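PDB 4R4K: uncharacterized protein from Bacteroides caccae, which is of unknown function but adopts a cystatin-like fold of the NTF2 clan, whose curved sheet may form a ligand-binding pocket. Local coordinates for residues Ile78-Val92 and Ala95-Glu109. Numbering follows the deposited sequence.
Sequences IYVSKFTLNEPVHKV and AGYEESEIDLRVEFE. With PEU (2,5,8,11,14,17,20,23,26,29,32,35,38,41,44,47,50,53,56,59,62,65,68,71,74,77,80-heptacosaoxadooctacontan-82-ol), chain I; ACT (acetate ion), chain G.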
# COMPACT_ATOMS: atom_id res chain seq x y z
N ILE A 78 3.56 -18.81 -6.91
CA ILE A 78 2.62 -18.80 -5.80
C ILE A 78 2.67 -17.42 -5.18
O ILE A 78 3.71 -16.99 -4.68
CB ILE A 78 2.97 -19.86 -4.74
CG1 ILE A 78 2.96 -21.25 -5.38
CG2 ILE A 78 2.01 -19.79 -3.57
CD1 ILE A 78 3.37 -22.38 -4.45
N TYR A 79 1.55 -16.71 -5.25
CA TYR A 79 1.45 -15.34 -4.74
C TYR A 79 0.71 -15.40 -3.38
O TYR A 79 -0.33 -16.06 -3.25
CB TYR A 79 0.72 -14.48 -5.74
CG TYR A 79 0.86 -12.99 -5.47
CD1 TYR A 79 1.97 -12.29 -5.92
CD2 TYR A 79 -0.10 -12.29 -4.74
CE1 TYR A 79 2.14 -10.93 -5.66
CE2 TYR A 79 0.05 -10.93 -4.50
CZ TYR A 79 1.17 -10.26 -4.96
OH TYR A 79 1.33 -8.90 -4.74
N VAL A 80 1.28 -14.79 -2.35
CA VAL A 80 0.74 -14.91 -1.01
C VAL A 80 0.54 -13.50 -0.46
O VAL A 80 1.43 -12.68 -0.56
CB VAL A 80 1.71 -15.69 -0.08
CG1 VAL A 80 1.22 -15.72 1.36
CG2 VAL A 80 1.94 -17.10 -0.60
N SER A 81 -0.63 -13.28 0.12
CA SER A 81 -0.96 -12.04 0.80
C SER A 81 -1.48 -12.38 2.18
O SER A 81 -2.26 -13.33 2.37
CB SER A 81 -1.99 -11.22 0.02
OG SER A 81 -3.16 -12.02 -0.21
N LYS A 82 -0.98 -11.67 3.18
CA LYS A 82 -1.29 -11.99 4.57
C LYS A 82 -0.99 -10.83 5.48
O LYS A 82 -0.13 -9.99 5.17
CB LYS A 82 -0.53 -13.23 5.02
CG LYS A 82 0.97 -13.05 5.04
CD LYS A 82 1.64 -14.41 5.23
CE LYS A 82 3.14 -14.32 5.01
NZ LYS A 82 3.85 -15.48 5.58
N PHE A 83 -1.69 -10.79 6.61
CA PHE A 83 -1.33 -9.89 7.71
C PHE A 83 -0.19 -10.56 8.48
O PHE A 83 -0.36 -11.60 9.13
CB PHE A 83 -2.53 -9.57 8.60
CG PHE A 83 -3.45 -8.58 7.98
CD1 PHE A 83 -3.19 -7.22 8.08
CD2 PHE A 83 -4.53 -9.01 7.22
CE1 PHE A 83 -4.02 -6.30 7.46
CE2 PHE A 83 -5.35 -8.09 6.59
CZ PHE A 83 -5.10 -6.73 6.72
N THR A 84 1.00 -9.98 8.35
CA THR A 84 2.20 -10.49 9.03
C THR A 84 2.29 -9.97 10.45
O THR A 84 3.01 -10.54 11.28
CB THR A 84 3.46 -10.08 8.27
OG1 THR A 84 3.44 -8.65 8.05
CG2 THR A 84 3.50 -10.82 6.96
N LEU A 85 1.61 -8.87 10.72
CA LEU A 85 1.41 -8.38 12.08
C LEU A 85 -0.07 -8.13 12.24
O LEU A 85 -0.68 -7.44 11.43
CB LEU A 85 2.20 -7.08 12.33
CG LEU A 85 2.11 -6.53 13.76
CD1 LEU A 85 2.90 -7.42 14.70
CD2 LEU A 85 2.58 -5.09 13.83
N ASN A 86 -0.65 -8.67 13.29
CA ASN A 86 -2.07 -8.53 13.53
C ASN A 86 -2.34 -8.29 15.02
O ASN A 86 -2.79 -9.18 15.74
CB ASN A 86 -2.79 -9.77 13.01
CG ASN A 86 -4.30 -9.64 13.08
OD1 ASN A 86 -4.86 -8.54 13.14
ND2 ASN A 86 -4.98 -10.78 13.10
N GLU A 87 -2.05 -7.07 15.46
CA GLU A 87 -2.24 -6.68 16.85
C GLU A 87 -3.44 -5.73 16.95
O GLU A 87 -3.86 -5.13 15.96
CB GLU A 87 -0.98 -6.00 17.40
CG GLU A 87 0.26 -6.90 17.26
CD GLU A 87 0.25 -8.08 18.21
OE1 GLU A 87 -0.41 -7.98 19.28
OE2 GLU A 87 0.90 -9.11 17.92
N PRO A 88 -3.99 -5.59 18.17
CA PRO A 88 -5.18 -4.74 18.32
C PRO A 88 -5.09 -3.34 17.72
O PRO A 88 -6.10 -2.86 17.22
CB PRO A 88 -5.35 -4.67 19.85
CG PRO A 88 -4.85 -6.00 20.31
CD PRO A 88 -3.68 -6.32 19.42
N VAL A 89 -3.96 -2.66 17.81
CA VAL A 89 -3.86 -1.26 17.31
C VAL A 89 -2.82 -1.08 16.22
O VAL A 89 -2.48 0.05 15.85
CB VAL A 89 -3.57 -0.22 18.43
CG1 VAL A 89 -4.66 -0.22 19.48
CG2 VAL A 89 -2.18 -0.41 19.04
N HIS A 90 -2.31 -2.19 15.69
CA HIS A 90 -1.17 -2.15 14.76
C HIS A 90 -1.22 -3.40 13.89
O HIS A 90 -1.14 -4.53 14.39
CB HIS A 90 0.14 -2.09 15.56
CG HIS A 90 1.35 -1.80 14.74
ND1 HIS A 90 2.63 -2.00 15.23
CD2 HIS A 90 1.50 -1.34 13.47
CE1 HIS A 90 3.51 -1.65 14.31
NE2 HIS A 90 2.85 -1.26 13.23
N LYS A 91 -1.37 -3.19 12.58
CA LYS A 91 -1.41 -4.29 11.64
C LYS A 91 -0.49 -4.03 10.45
O LYS A 91 -0.32 -2.88 10.04
CB LYS A 91 -2.85 -4.54 11.20
CG LYS A 91 -3.76 -4.88 12.38
CD LYS A 91 -5.11 -5.38 11.94
CE LYS A 91 -6.12 -5.32 13.07
NZ LYS A 91 -5.80 -6.29 14.16
N VAL A 92 0.09 -5.09 9.90
CA VAL A 92 0.93 -4.99 8.72
C VAL A 92 0.50 -6.09 7.74
O VAL A 92 0.37 -7.25 8.11
CB VAL A 92 2.43 -5.16 9.02
CG1 VAL A 92 3.23 -5.14 7.72
CG2 VAL A 92 2.91 -4.09 9.97
N ALA A 95 2.26 -8.64 0.69
CA ALA A 95 1.93 -9.48 -0.44
C ALA A 95 3.11 -9.59 -1.40
O ALA A 95 3.92 -8.66 -1.54
CB ALA A 95 0.71 -8.94 -1.17
N GLY A 96 3.23 -10.76 -2.03
CA GLY A 96 4.28 -11.00 -2.99
C GLY A 96 4.35 -12.46 -3.40
O GLY A 96 3.66 -13.32 -2.79
N TYR A 97 5.19 -12.73 -4.39
CA TYR A 97 5.45 -14.12 -4.81
C TYR A 97 6.33 -14.83 -3.78
O TYR A 97 7.28 -14.25 -3.26
CB TYR A 97 6.14 -14.15 -6.18
CG TYR A 97 5.18 -13.92 -7.31
CD1 TYR A 97 4.28 -14.90 -7.68
CD2 TYR A 97 5.11 -12.68 -7.94
CE1 TYR A 97 3.36 -14.68 -8.70
CE2 TYR A 97 4.19 -12.45 -8.95
CZ TYR A 97 3.32 -13.45 -9.33
OH TYR A 97 2.38 -13.23 -10.31
N GLU A 98 5.99 -16.07 -3.46
CA GLU A 98 6.85 -16.90 -2.61
C GLU A 98 8.21 -16.98 -3.27
O GLU A 98 8.32 -17.22 -4.47
CB GLU A 98 6.36 -18.35 -2.50
CG GLU A 98 5.33 -18.67 -1.45
CD GLU A 98 5.08 -20.18 -1.37
OE1 GLU A 98 5.71 -20.95 -2.13
OE2 GLU A 98 4.27 -20.61 -0.55
N GLU A 99 9.25 -16.76 -2.47
CA GLU A 99 10.66 -16.87 -2.89
C GLU A 99 11.17 -15.60 -3.61
O GLU A 99 12.33 -15.56 -4.02
CB GLU A 99 11.00 -18.16 -3.70
CG GLU A 99 10.38 -19.54 -3.23
CD GLU A 99 11.13 -20.76 -3.78
OE1 GLU A 99 11.94 -20.60 -4.73
OE2 GLU A 99 10.90 -21.90 -3.28
N SER A 100 10.32 -14.58 -3.72
CA SER A 100 10.71 -13.27 -4.24
C SER A 100 10.57 -12.26 -3.11
O SER A 100 9.94 -12.54 -2.09
CB SER A 100 9.84 -12.82 -5.46
OG SER A 100 10.07 -13.63 -6.60
N GLU A 101 11.13 -11.07 -3.29
CA GLU A 101 10.89 -9.97 -2.38
C GLU A 101 9.41 -9.58 -2.49
O GLU A 101 8.78 -9.71 -3.54
CB GLU A 101 11.76 -8.76 -2.75
CG GLU A 101 11.69 -7.61 -1.78
CD GLU A 101 12.13 -8.00 -0.38
OE1 GLU A 101 13.34 -7.93 -0.06
OE2 GLU A 101 11.27 -8.40 0.40
N ILE A 102 8.86 -9.08 -1.39
CA ILE A 102 7.46 -8.66 -1.37
C ILE A 102 7.27 -7.51 -2.33
O ILE A 102 8.23 -6.76 -2.62
CB ILE A 102 6.99 -8.22 0.03
CG1 ILE A 102 7.79 -6.99 0.48
CG2 ILE A 102 7.08 -9.38 1.01
CD1 ILE A 102 7.15 -6.26 1.64
N ASP A 103 6.07 -7.39 -2.88
CA ASP A 103 5.75 -6.22 -3.72
C ASP A 103 4.74 -5.25 -3.10
O ASP A 103 4.43 -4.24 -3.69
CB ASP A 103 5.33 -6.65 -5.12
CG ASP A 103 4.15 -7.55 -5.14
OD1 ASP A 103 3.29 -7.51 -4.22
OD2 ASP A 103 4.09 -8.32 -6.13
N LEU A 104 4.24 -5.55 -1.91
CA LEU A 104 3.36 -4.62 -1.17
C LEU A 104 3.51 -4.86 0.32
O LEU A 104 3.46 -6.00 0.77
CB LEU A 104 1.87 -4.79 -1.58
CG LEU A 104 0.82 -3.91 -0.87
CD1 LEU A 104 0.97 -2.45 -1.23
CD2 LEU A 104 -0.62 -4.34 -1.19
N ARG A 105 3.68 -3.78 1.09
CA ARG A 105 3.59 -3.82 2.53
C ARG A 105 2.83 -2.57 2.93
O ARG A 105 3.20 -1.47 2.53
CB ARG A 105 4.98 -3.85 3.18
CG ARG A 105 5.07 -3.89 4.70
CD ARG A 105 6.46 -3.55 5.17
NE ARG A 105 6.59 -3.74 6.61
CZ ARG A 105 6.30 -2.81 7.52
NH1 ARG A 105 5.85 -1.61 7.16
NH2 ARG A 105 6.47 -3.09 8.81
N VAL A 106 1.74 -2.76 3.68
CA VAL A 106 0.94 -1.65 4.18
C VAL A 106 0.85 -1.76 5.69
O VAL A 106 0.53 -2.82 6.24
CB VAL A 106 -0.49 -1.67 3.61
CG1 VAL A 106 -1.20 -0.36 3.96
CG2 VAL A 106 -0.47 -1.91 2.11
N GLU A 107 1.17 -0.66 6.36
CA GLU A 107 1.17 -0.59 7.81
C GLU A 107 0.02 0.28 8.28
O GLU A 107 -0.09 1.45 7.86
CB GLU A 107 2.49 -0.01 8.32
CG GLU A 107 2.58 0.02 9.84
CD GLU A 107 3.94 0.47 10.35
OE1 GLU A 107 4.66 1.16 9.61
OE2 GLU A 107 4.28 0.14 11.50
N PHE A 108 -0.82 -0.28 9.15
CA PHE A 108 -2.00 0.38 9.68
C PHE A 108 -1.84 0.56 11.18
O PHE A 108 -1.32 -0.32 11.88
CB PHE A 108 -3.24 -0.50 9.52
CG PHE A 108 -3.58 -0.83 8.11
CD1 PHE A 108 -4.42 -0.01 7.35
CD2 PHE A 108 -3.11 -1.99 7.56
CE1 PHE A 108 -4.75 -0.36 6.06
CE2 PHE A 108 -3.43 -2.35 6.27
CZ PHE A 108 -4.26 -1.54 5.53
N GLU A 109 -2.24 1.73 11.66
CA GLU A 109 -2.20 2.00 13.09
C GLU A 109 -3.50 2.67 13.50
O GLU A 109 -4.03 3.52 12.77
CB GLU A 109 -0.99 2.87 13.45
CG GLU A 109 0.32 2.14 13.27
CD GLU A 109 1.53 2.89 13.79
OE1 GLU A 109 1.45 4.12 13.98
OE2 GLU A 109 2.57 2.23 14.00
OCY PEU I . 0.39 -9.50 -9.15
CCZ PEU I . 0.33 -10.90 -9.43
CDA PEU I . -0.87 -11.56 -8.75
ODB PEU I . -1.84 -10.56 -8.43
CDC PEU I . -2.93 -11.03 -7.64
CDD PEU I . -3.18 -10.02 -6.52
ODE PEU I . -4.51 -9.50 -6.60
C ACT G . 8.93 -6.03 8.36
O ACT G . 10.00 -5.57 8.80
OXT ACT G . 7.86 -5.89 8.99
CH3 ACT G . 8.94 -6.76 7.05
O HOH W 1 6.38 -18.22 -6.49
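I78 O accepts a hydrogen bond from E98 N at 2.7 Å, while its CD1 and CG2 rest on the E98 carboxylate, which also forms a salt bridge with R70. At Y79 the ring, swung anti to the backbone N (chi1 -166°), reaches across the neighbouring strand. Its CD1 edge points into the centre of the Y97 face, a T-shaped pair with centroids 4.9 Å apart; G96 N lies under one face and the polyether over the other. Beyond the ring, Y79 OH donates a very short bond to D103 OD1 (2.5 Å), tying strand 78-87 to the bulge where D103 and L104 both face A95. V80 and G96 exchange two backbone bonds, and S81 CB meets A95 CB at 3.7 Å. F108 CE2 meets the edge of the F83 ring at CE1, and F108 also forms an edge-to-face pair with F12 of helix 12-21. After the turn from E87 to H90, H90 NE2 donates to the anti lone pair of E107 OE2 (2.6 Å), ring and carboxylate only 25° apart, with E109 OE2 above one ring face and L85 CD2 over the other. K91 and F108 form the next hydrogen-bonded pair, and V92 CG1 lies 3.8 Å from R105 CG, close over the guanidinium that holds an acetate. Two successive antiparallel hairpins thus build the central strands of a cystatin-like sheet, with Y79, Y97 and D103 lining its polyether-binding pockets.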